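Local atomic coordinates of dehalogenase-like hydrolase (Ralstonia solanacearum, PDB entry 3UMB), a protein that probably catalyses the hydrolytic dehalogenation of small (S)-2-haloalkanoic acids to the corresponding (R)-2-hydroxyalkanoic acids. Residues 153-158 and 181-186; 7-12 and 217-222; 194-199 and 223-228. All coordinates share one frame; numbering follows the deposited sequence.

Contact 1 (153-158 and 181-186); sequences LYKTAP and NGWDAC
Lys155 and Thr156 lie in a loop facing the first turn of helix 182-191, where Trp183 and Asp184 meet them. Nearest are the CA atoms of Thr156 and Asp184, 6.9 Å apart. The peptide bond between Lys155 and Thr156 is cis. From CG outward the Lys155 chain is extended and runs across the carboxylate of Asp184, CD and CE close to it. Lys155 NZ donates to Asp184 OD2 at 2.9 Å in a salt bridge. It arrives on the oxygen's syn side, 20° out of the carboxylate plane. Nearer the backbone the contact is apolar. Lys155 CB touches Trp183 CZ3 at 3.8 Å, in the plane of the indole, at its edge. Thr156 CG2 meets the same edge, 3.8 Å from Trp183 CE3. Thr156 OG1 instead bonds to Ile50 O of the second subunit. Asp184 OD1 is tied to Tyr161 OH, and OD2 also to Ser179 OG. The arrangement is consistent with Lys155 as the motif III lysine and Asp184 as a motif IV acid of the HAD family. Lys155 NZ also bonds to Leu121 O and has a long, weak ion pair with Asp10. Together these partners hold NZ beside the C-terminal ends of the sheet strands.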
loop_
_atom_site.group_PDB
_atom_site.type_symbol
_atom_site.label_atom_id
_atom_site.label_comp_id
_atom_site.label_asym_id
_atom_site.label_seq_id
_atom_site.Cartn_x
_atom_site.Cartn_y
_atom_site.Cartn_z
ATOM N N LEU A 153 -5.895 10.241 -9.747
ATOM C CA LEU A 153 -6.055 8.986 -8.998
ATOM C C LEU A 153 -5.009 7.972 -9.468
ATOM O O LEU A 153 -4.792 7.796 -10.716
ATOM C CB LEU A 153 -7.447 8.388 -9.208
ATOM C CG LEU A 153 -8.636 9.126 -8.551
ATOM C CD1 LEU A 153 -9.887 8.761 -9.269
ATOM C CD2 LEU A 153 -8.792 8.863 -7.013
ATOM N N TYR A 154 -4.377 7.303 -8.518
ATOM C CA TYR A 154 -3.310 6.354 -8.839
ATOM C C TYR A 154 -3.875 4.973 -9.068
ATOM O O TYR A 154 -4.922 4.617 -8.542
ATOM C CB TYR A 154 -2.307 6.328 -7.701
ATOM C CG TYR A 154 -1.459 7.553 -7.655
ATOM C CD1 TYR A 154 -1.687 8.528 -6.731
ATOM C CD2 TYR A 154 -0.412 7.742 -8.567
ATOM C CE1 TYR A 154 -0.911 9.693 -6.701
ATOM C CE2 TYR A 154 0.358 8.927 -8.571
ATOM C CZ TYR A 154 0.135 9.874 -7.599
ATOM O OH TYR A 154 0.914 11.038 -7.538
ATOM N N LYS A 155 -3.178 4.169 -9.849
ATOM C CA LYS A 155 -3.436 2.736 -9.875
ATOM C C LYS A 155 -3.436 2.259 -8.455
ATOM O O LYS A 155 -2.606 2.727 -7.656
ATOM C CB LYS A 155 -2.333 1.973 -10.605
ATOM C CG LYS A 155 -2.153 2.364 -12.077
ATOM C CD LYS A 155 -0.702 2.101 -12.482
ATOM C CE LYS A 155 -0.489 1.896 -13.969
ATOM N NZ LYS A 155 1.014 1.697 -14.237
ATOM N N THR A 156 -4.295 1.301 -8.115
ATOM C CA THR A 156 -5.102 0.502 -9.063
ATOM C C THR A 156 -6.504 1.047 -9.400
ATOM O O THR A 156 -7.368 0.289 -9.824
ATOM C CB THR A 156 -5.295 -0.879 -8.482
ATOM O OG1 THR A 156 -5.607 -0.734 -7.102
ATOM C CG2 THR A 156 -3.983 -1.718 -8.570
ATOM N N ALA A 157 -6.728 2.344 -9.182
ATOM C CA ALA A 157 -8.006 2.984 -9.379
ATOM C C ALA A 157 -8.541 2.791 -10.796
ATOM O O ALA A 157 -7.784 2.996 -11.736
ATOM C CB ALA A 157 -7.830 4.533 -9.074
ATOM N N PRO A 158 -9.834 2.398 -10.962
ATOM C CA PRO A 158 -10.374 2.184 -12.331
ATOM C C PRO A 158 -10.132 3.366 -13.293
ATOM O O PRO A 158 -9.874 3.153 -14.466
ATOM C CB PRO A 158 -11.877 2.003 -12.118
ATOM C CG PRO A 158 -12.005 1.399 -10.743
ATOM C CD PRO A 158 -10.750 1.850 -9.935
ATOM N N ASN A 181 5.222 -4.806 -12.231
ATOM C CA ASN A 181 4.781 -4.879 -10.865
ATOM C C ASN A 181 3.633 -5.868 -10.875
ATOM O O ASN A 181 2.633 -5.698 -11.591
ATOM C CB ASN A 181 4.390 -3.500 -10.392
ATOM C CG ASN A 181 5.577 -2.571 -10.276
ATOM O OD1 ASN A 181 6.588 -2.955 -9.753
ATOM N ND2 ASN A 181 5.441 -1.341 -10.738
ATOM N N GLY A 182 3.809 -6.949 -10.138
ATOM C CA GLY A 182 2.769 -7.972 -10.041
ATOM C C GLY A 182 1.415 -7.411 -9.669
ATOM O O GLY A 182 0.406 -7.809 -10.249
ATOM N N TRP A 183 1.380 -6.469 -8.729
ATOM C CA TRP A 183 0.096 -5.913 -8.295
ATOM C C TRP A 183 -0.607 -5.234 -9.478
ATOM O O TRP A 183 -1.821 -5.299 -9.626
ATOM C CB TRP A 183 0.253 -4.959 -7.100
ATOM C CG TRP A 183 1.201 -3.791 -7.304
ATOM C CD1 TRP A 183 2.517 -3.745 -6.933
ATOM C CD2 TRP A 183 0.913 -2.523 -7.914
ATOM N NE1 TRP A 183 3.084 -2.550 -7.340
ATOM C CE2 TRP A 183 2.108 -1.771 -7.905
ATOM C CE3 TRP A 183 -0.232 -1.962 -8.490
ATOM C CZ2 TRP A 183 2.186 -0.456 -8.407
ATOM C CZ3 TRP A 183 -0.153 -0.666 -9.043
ATOM C CH2 TRP A 183 1.059 0.067 -8.995
ATOM N N ASP A 184 0.168 -4.586 -10.329
ATOM C CA ASP A 184 -0.366 -3.841 -11.448
ATOM C C ASP A 184 -0.819 -4.793 -12.557
ATOM O O ASP A 184 -1.895 -4.591 -13.128
ATOM C CB ASP A 184 0.704 -2.872 -11.941
ATOM C CG ASP A 184 0.158 -1.759 -12.820
ATOM O OD1 ASP A 184 -1.088 -1.573 -12.951
ATOM O OD2 ASP A 184 1.026 -1.055 -13.364
ATOM N N ALA A 185 -0.069 -5.862 -12.833
ATOM C CA ALA A 185 -0.552 -6.867 -13.850
ATOM C C ALA A 185 -1.895 -7.379 -13.406
ATOM O O ALA A 185 -2.826 -7.538 -14.213
ATOM C CB ALA A 185 0.422 -8.041 -14.045
ATOM N N CYS A 186 -2.005 -7.622 -12.112
ATOM C CA CYS A 186 -3.226 -8.175 -11.516
ATOM C C CYS A 186 -4.390 -7.178 -11.540
ATOM O O CYS A 186 -5.536 -7.539 -11.818
ATOM C CB CYS A 186 -2.932 -8.565 -10.068
ATOM S SG CYS A 186 -1.973 -10.117 -9.902
#

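Contact 2 (7-12 and 217-222); sequences VVFDAY and HDMRDL
Phe9 reaches from strand 6-9 to the first turn of helix 219-227, where selenomethionine Met219 and Leu222 receive its ring. CB of Phe9 points at the helix. The next bond sets CG anti to the carbonyl carbon (chi1 -64°), and the ring continues outward. On one side of the ring, next to the tip, CE2 carries most of the contact. It lies 3.5 Å from Met219 SE and 3.8 Å from Met219 CE. The same Phe9 CE2 is 3.6 Å from Leu222 CD2. Phe9 CZ, at the tip, meets that methyl less closely, 3.9 Å from Leu222 CD2. SE stands 4.8 Å from the Phe9 ring centroid and 65° off the ring normal, an oblique Met-aromatic contact. The Met219 chain comes from the opposite direction and is bent at chi2 and chi3, which turns its selenium to the ring.

Strand 6-9 is central in the parallel sheet of the Rossmann-like HAD core, between strands 118-122 and 175-179. Helix 219-227 covers one face of that sheet. Leu108 of helix 104-112 and Val178 of strand 175-179 also touch Phe9. Asp10 follows the strand directly, a position consistent with the aspartate of the first HAD motif.

The helix start is held by its own polar groups. Asp218 is the N-cap, and its OD1 accepts from Asp221 N at 3.0 Å. The N-H comes from above the carboxylate plane, 43° out of it. In turn, Asp221 OD2 uses its anti lone pair to accept from His217 N at 2.9 Å. Arg220 NE faces Asp218 OD2 in a salt bridge 3.5 Å long, with the carboxylate oxygen in the guanidinium plane.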
loop_
_atom_site.group_PDB
_atom_site.type_symbol
_atom_site.label_atom_id
_atom_site.label_comp_id
_atom_site.label_asym_id
_atom_site.label_seq_id
_atom_site.Cartn_x
_atom_site.Cartn_y
_atom_site.Cartn_z
ATOM N N VAL A 7 -0.587 -2.059 -27.399
ATOM C CA VAL A 7 0.196 -2.570 -26.281
ATOM C C VAL A 7 0.625 -1.371 -25.467
ATOM O O VAL A 7 1.225 -0.433 -25.999
ATOM C CB VAL A 7 1.409 -3.417 -26.774
ATOM C CG1 VAL A 7 2.290 -3.938 -25.612
ATOM C CG2 VAL A 7 0.897 -4.600 -27.661
ATOM N N VAL A 8 0.282 -1.393 -24.183
ATOM C CA VAL A 8 0.580 -0.278 -23.271
ATOM C C VAL A 8 1.545 -0.747 -22.159
ATOM O O VAL A 8 1.391 -1.844 -21.630
ATOM C CB VAL A 8 -0.730 0.314 -22.673
ATOM C CG1 VAL A 8 -0.429 1.363 -21.608
ATOM C CG2 VAL A 8 -1.596 0.916 -23.813
ATOM N N PHE A 9 2.526 0.097 -21.856
ATOM C CA PHE A 9 3.549 -0.176 -20.876
ATOM C C PHE A 9 3.437 0.739 -19.668
ATOM O O PHE A 9 3.192 1.924 -19.795
ATOM C CB PHE A 9 4.950 0.033 -21.481
ATOM C CG PHE A 9 5.276 -0.916 -22.594
ATOM C CD1 PHE A 9 5.008 -0.564 -23.919
ATOM C CD2 PHE A 9 5.870 -2.132 -22.328
ATOM C CE1 PHE A 9 5.319 -1.439 -24.963
ATOM C CE2 PHE A 9 6.181 -3.039 -23.356
ATOM C CZ PHE A 9 5.915 -2.690 -24.680
ATOM N N ASP A 10 3.629 0.138 -18.509
ATOM C CA ASP A 10 4.109 0.783 -17.280
ATOM C C ASP A 10 5.523 1.370 -17.523
ATOM O O ASP A 10 6.266 0.918 -18.394
ATOM C CB ASP A 10 4.189 -0.334 -16.243
ATOM C CG ASP A 10 4.578 0.140 -14.882
ATOM O OD1 ASP A 10 4.182 1.279 -14.512
ATOM O OD2 ASP A 10 5.281 -0.649 -14.193
ATOM N N ALA A 11 5.901 2.367 -16.755
ATOM C CA ALA A 11 7.178 3.041 -16.952
ATOM C C ALA A 11 8.383 2.363 -16.190
ATOM O O ALA A 11 9.190 1.578 -16.751
ATOM C CB ALA A 11 7.018 4.594 -16.545
ATOM N N TYR A 12 8.452 2.678 -14.917
ATOM C CA TYR A 12 9.540 2.309 -14.007
ATOM C C TYR A 12 9.664 0.800 -13.791
ATOM O O TYR A 12 8.675 0.132 -13.532
ATOM C CB TYR A 12 9.276 3.033 -12.688
ATOM C CG TYR A 12 9.137 4.530 -12.892
ATOM C CD1 TYR A 12 10.189 5.257 -13.462
ATOM C CD2 TYR A 12 7.964 5.221 -12.576
ATOM C CE1 TYR A 12 10.109 6.652 -13.688
ATOM C CE2 TYR A 12 7.861 6.653 -12.817
ATOM C CZ TYR A 12 8.959 7.362 -13.370
ATOM O OH TYR A 12 8.959 8.750 -13.657
ATOM N N HIS A 217 10.385 -13.028 -17.847
ATOM C CA HIS A 217 11.506 -12.510 -17.080
ATOM C C HIS A 217 11.976 -11.180 -17.591
ATOM O O HIS A 217 12.575 -10.408 -16.849
ATOM C CB HIS A 217 12.651 -13.523 -17.111
ATOM C CG HIS A 217 13.928 -13.013 -16.533
ATOM N ND1 HIS A 217 15.061 -12.809 -17.299
ATOM C CD2 HIS A 217 14.256 -12.652 -15.263
ATOM C CE1 HIS A 217 16.026 -12.331 -16.524
ATOM N NE2 HIS A 217 15.567 -12.241 -15.282
ATOM N N ASP A 218 11.690 -10.899 -18.858
ATOM C CA ASP A 218 12.146 -9.674 -19.504
ATOM C C ASP A 218 11.310 -9.338 -20.726
ATOM O O ASP A 218 10.378 -10.066 -21.093
ATOM C CB ASP A 218 13.620 -9.804 -19.886
ATOM C CG ASP A 218 13.897 -10.982 -20.819
ATOM O OD1 ASP A 218 12.940 -11.725 -21.198
ATOM O OD2 ASP A 218 15.101 -11.169 -21.125
HETATM N N MSE A 219 11.640 -8.212 -21.335
HETATM C CA MSE A 219 10.892 -7.676 -22.463
HETATM C C MSE A 219 10.852 -8.543 -23.697
HETATM O O MSE A 219 9.888 -8.526 -24.498
HETATM C CB MSE A 219 11.482 -6.339 -22.797
HETATM C CG MSE A 219 10.936 -5.321 -21.857
HETATM SE SE MSE A 219 9.235 -4.660 -22.571
HETATM C CE MSE A 219 9.996 -3.062 -23.457
ATOM N N ARG A 220 11.915 -9.319 -23.837
ATOM C CA ARG A 220 12.076 -10.206 -24.956
ATOM C C ARG A 220 11.195 -11.409 -24.746
ATOM O O ARG A 220 10.678 -11.955 -25.708
ATOM C CB ARG A 220 13.550 -10.570 -25.102
ATOM C CG ARG A 220 14.430 -9.332 -25.362
ATOM C CD ARG A 220 15.956 -9.612 -25.396
ATOM N NE ARG A 220 16.503 -9.876 -24.061
ATOM C CZ ARG A 220 17.800 -9.934 -23.760
ATOM N NH1 ARG A 220 18.728 -9.703 -24.696
ATOM N NH2 ARG A 220 18.175 -10.217 -22.513
ATOM N N ASP A 221 10.950 -11.815 -23.503
ATOM C CA ASP A 221 9.889 -12.803 -23.306
ATOM C C ASP A 221 8.535 -12.260 -23.744
ATOM O O ASP A 221 7.696 -13.036 -24.214
ATOM C CB ASP A 221 9.818 -13.318 -21.868
ATOM C CG ASP A 221 10.990 -14.219 -21.509
ATOM O OD1 ASP A 221 11.471 -14.994 -22.379
ATOM O OD2 ASP A 221 11.431 -14.138 -20.345
ATOM N N LEU A 222 8.318 -10.949 -23.592
ATOM C CA LEU A 222 7.032 -10.328 -23.970
ATOM C C LEU A 222 6.809 -10.413 -25.481
ATOM O O LEU A 222 5.724 -10.787 -25.941
ATOM C CB LEU A 222 6.944 -8.860 -23.518
ATOM C CG LEU A 222 5.876 -8.065 -24.306
ATOM C CD1 LEU A 222 4.471 -8.466 -23.952
ATOM C CD2 LEU A 222 6.045 -6.600 -24.142
#

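Contact 3 (194-199 and 223-228); sequences TTFWIN and LQFVQA
Thr194 opens strand 194-198 with its side chain turned to the helix, and its methyl meets the ring of Phe225. Thr194 CG2 lies 4.4 Å from Phe225 CZ, at the ring edge and near its plane. Thr195 points away from the helix.

Phe196 is the main partner on the strand. Its CG is anti to the backbone N (chi1 -176°), and the side chains of Phe196 and Phe225 slide past each other in opposite directions. Phe196 CE1 touches Phe225 CB at 3.8 Å. Phe196 CD1 sits over one face of the Phe225 ring, offset toward the rim, and is 3.9 Å from both CG and CD2 of Phe225. The centroids of the Phe196 and Phe225 rings are 5.4 Å apart. The planes make 47°, so the pair is oblique.

The strand lies in the parallel sheet of the Rossmann-like HAD core, between strands 175-179 and 214-216. It ends the beta-alpha-beta crossover made with strand 175-179 and helix 182-191. Helix 219-227 packs on the face to which Phe196 points. Leu176 of strand 175-179 also touches Phe225.

At Trp197 the chain turns a side chain to helix 182-191, and Trp197 NE1 donates to Ser180 O. Ile198 then sets its CG1 in the plane of the Phe196 ring, at the edge. Asn199 leaves the strand, and its CB lies 3.5 Å above the plane of the Trp197 indole, over the centre.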
loop_
_atom_site.group_PDB
_atom_site.type_symbol
_atom_site.label_atom_id
_atom_site.label_comp_id
_atom_site.label_asym_id
_atom_site.label_seq_id
_atom_site.Cartn_x
_atom_site.Cartn_y
_atom_site.Cartn_z
ATOM N N THR A 194 -5.787 -7.744 -21.569
ATOM C CA THR A 194 -4.889 -8.890 -21.685
ATOM C C THR A 194 -3.609 -8.378 -21.080
ATOM O O THR A 194 -3.097 -7.344 -21.502
ATOM C CB THR A 194 -4.575 -9.290 -23.164
ATOM O OG1 THR A 194 -5.797 -9.484 -23.884
ATOM C CG2 THR A 194 -3.729 -10.577 -23.201
ATOM N N THR A 195 -3.074 -9.075 -20.092
ATOM C CA THR A 195 -1.898 -8.555 -19.440
ATOM C C THR A 195 -0.699 -9.515 -19.496
ATOM O O THR A 195 -0.847 -10.734 -19.431
ATOM C CB THR A 195 -2.215 -8.244 -17.968
ATOM O OG1 THR A 195 -2.474 -9.469 -17.310
ATOM C CG2 THR A 195 -3.426 -7.363 -17.835
ATOM N N PHE A 196 0.486 -8.923 -19.536
ATOM C CA PHE A 196 1.716 -9.647 -19.448
ATOM C C PHE A 196 2.541 -9.064 -18.296
ATOM O O PHE A 196 2.742 -7.860 -18.229
ATOM C CB PHE A 196 2.498 -9.485 -20.759
ATOM C CG PHE A 196 3.767 -10.286 -20.805
ATOM C CD1 PHE A 196 3.761 -11.590 -21.335
ATOM C CD2 PHE A 196 4.962 -9.757 -20.318
ATOM C CE1 PHE A 196 4.914 -12.355 -21.362
ATOM C CE2 PHE A 196 6.151 -10.537 -20.353
ATOM C CZ PHE A 196 6.110 -11.835 -20.882
ATOM N N TRP A 197 3.079 -9.930 -17.439
ATOM C CA TRP A 197 3.871 -9.506 -16.303
ATOM C C TRP A 197 5.356 -9.781 -16.538
ATOM O O TRP A 197 5.770 -10.948 -16.607
ATOM C CB TRP A 197 3.373 -10.254 -15.051
ATOM C CG TRP A 197 4.134 -9.951 -13.790
ATOM C CD1 TRP A 197 4.734 -8.775 -13.442
ATOM C CD2 TRP A 197 4.337 -10.843 -12.682
ATOM N NE1 TRP A 197 5.332 -8.887 -12.183
ATOM C CE2 TRP A 197 5.097 -10.151 -11.707
ATOM C CE3 TRP A 197 3.949 -12.160 -12.419
ATOM C CZ2 TRP A 197 5.463 -10.731 -10.510
ATOM C CZ3 TRP A 197 4.337 -12.732 -11.225
ATOM C CH2 TRP A 197 5.064 -12.010 -10.285
ATOM N N ILE A 198 6.154 -8.717 -16.615
ATOM C CA ILE A 198 7.597 -8.844 -16.673
ATOM C C ILE A 198 8.081 -8.982 -15.250
ATOM O O ILE A 198 8.332 -8.020 -14.565
ATOM C CB ILE A 198 8.324 -7.681 -17.447
ATOM C CG1 ILE A 198 7.675 -7.467 -18.814
ATOM C CG2 ILE A 198 9.833 -8.039 -17.653
ATOM C CD1 ILE A 198 8.342 -6.461 -19.733
ATOM N N ASN A 199 8.167 -10.224 -14.809
ATOM C CA ASN A 199 8.593 -10.561 -13.477
ATOM C C ASN A 199 10.134 -10.657 -13.423
ATOM O O ASN A 199 10.719 -11.751 -13.466
ATOM C CB ASN A 199 7.900 -11.888 -13.077
ATOM C CG ASN A 199 8.229 -12.329 -11.679
ATOM O OD1 ASN A 199 8.783 -11.557 -10.893
ATOM N ND2 ASN A 199 7.909 -13.591 -11.361
ATOM N N LEU A 223 7.851 -10.039 -26.231
ATOM C CA LEU A 223 7.921 -10.251 -27.692
ATOM C C LEU A 223 7.583 -11.693 -28.057
ATOM O O LEU A 223 6.728 -11.921 -28.923
ATOM C CB LEU A 223 9.313 -9.890 -28.214
ATOM C CG LEU A 223 9.476 -9.593 -29.713
ATOM C CD1 LEU A 223 8.394 -8.666 -30.292
ATOM C CD2 LEU A 223 10.887 -9.014 -29.974
ATOM N N GLN A 224 8.232 -12.657 -27.392
ATOM C CA GLN A 224 7.966 -14.083 -27.641
ATOM C C GLN A 224 6.448 -14.244 -27.697
ATOM O O GLN A 224 5.893 -14.736 -28.672
ATOM C CB GLN A 224 8.514 -14.990 -26.514
ATOM C CG GLN A 224 9.819 -15.790 -26.738
ATOM C CD GLN A 224 10.076 -16.892 -25.621
ATOM O OE1 GLN A 224 10.512 -16.594 -24.486
ATOM N NE2 GLN A 224 9.808 -18.159 -25.971
ATOM N N PHE A 225 5.795 -13.767 -26.634
ATOM C CA PHE A 225 4.388 -14.068 -26.329
ATOM C C PHE A 225 3.402 -13.478 -27.324
ATOM O O PHE A 225 2.414 -14.132 -27.687
ATOM C CB PHE A 225 4.076 -13.585 -24.894
ATOM C CG PHE A 225 2.623 -13.314 -24.619
ATOM C CD1 PHE A 225 1.808 -14.296 -24.073
ATOM C CD2 PHE A 225 2.082 -12.065 -24.865
ATOM C CE1 PHE A 225 0.478 -14.044 -23.805
ATOM C CE2 PHE A 225 0.737 -11.804 -24.586
ATOM C CZ PHE A 225 -0.056 -12.794 -24.063
ATOM N N VAL A 226 3.655 -12.238 -27.730
ATOM C CA VAL A 226 2.819 -11.574 -28.723
ATOM C C VAL A 226 2.868 -12.395 -30.039
ATOM O O VAL A 226 1.839 -12.921 -30.514
ATOM C CB VAL A 226 3.295 -10.094 -28.986
ATOM C CG1 VAL A 226 2.320 -9.375 -29.925
ATOM C CG2 VAL A 226 3.434 -9.308 -27.685
ATOM N N GLN A 227 4.089 -12.535 -30.576
ATOM C CA GLN A 227 4.339 -13.286 -31.820
ATOM C C GLN A 227 3.598 -14.645 -31.846
ATOM O O GLN A 227 3.021 -15.000 -32.867
ATOM C CB GLN A 227 5.855 -13.409 -32.089
ATOM C CG GLN A 227 6.470 -12.110 -32.674
ATOM C CD GLN A 227 7.996 -11.969 -32.479
ATOM O OE1 GLN A 227 8.617 -12.698 -31.700
ATOM N NE2 GLN A 227 8.598 -11.014 -33.197
ATOM N N ALA A 228 3.541 -15.357 -30.717
ATOM C CA ALA A 228 2.731 -16.586 -30.622
ATOM C C ALA A 228 1.235 -16.375 -30.967
ATOM O O ALA A 228 0.404 -15.974 -30.137
ATOM C CB ALA A 228 2.886 -17.226 -29.244
#

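From the N terminus, strand 6-9 comes first, and contact 2 pairs it with the start of helix 219-227 near the C terminus. This closes a loop of about 200 residues. Contact 1, nested within it, joins the loop after strand 144-147 to helix 182-191, closing a loop of 22 residues. Strand 194-198 follows that helix, and contact 3 sets it against the end of helix 219-227, closing one of 23. Contacts 2 and 3 cross along the chain, while contacts 1 and 3 lie in series. Contacts 2 and 3 share one helix and one sheet, with centres about 8 Å apart. Contact 1 meets contact 2 at the strand end, where Lys155 and Asn181 approach Asp10.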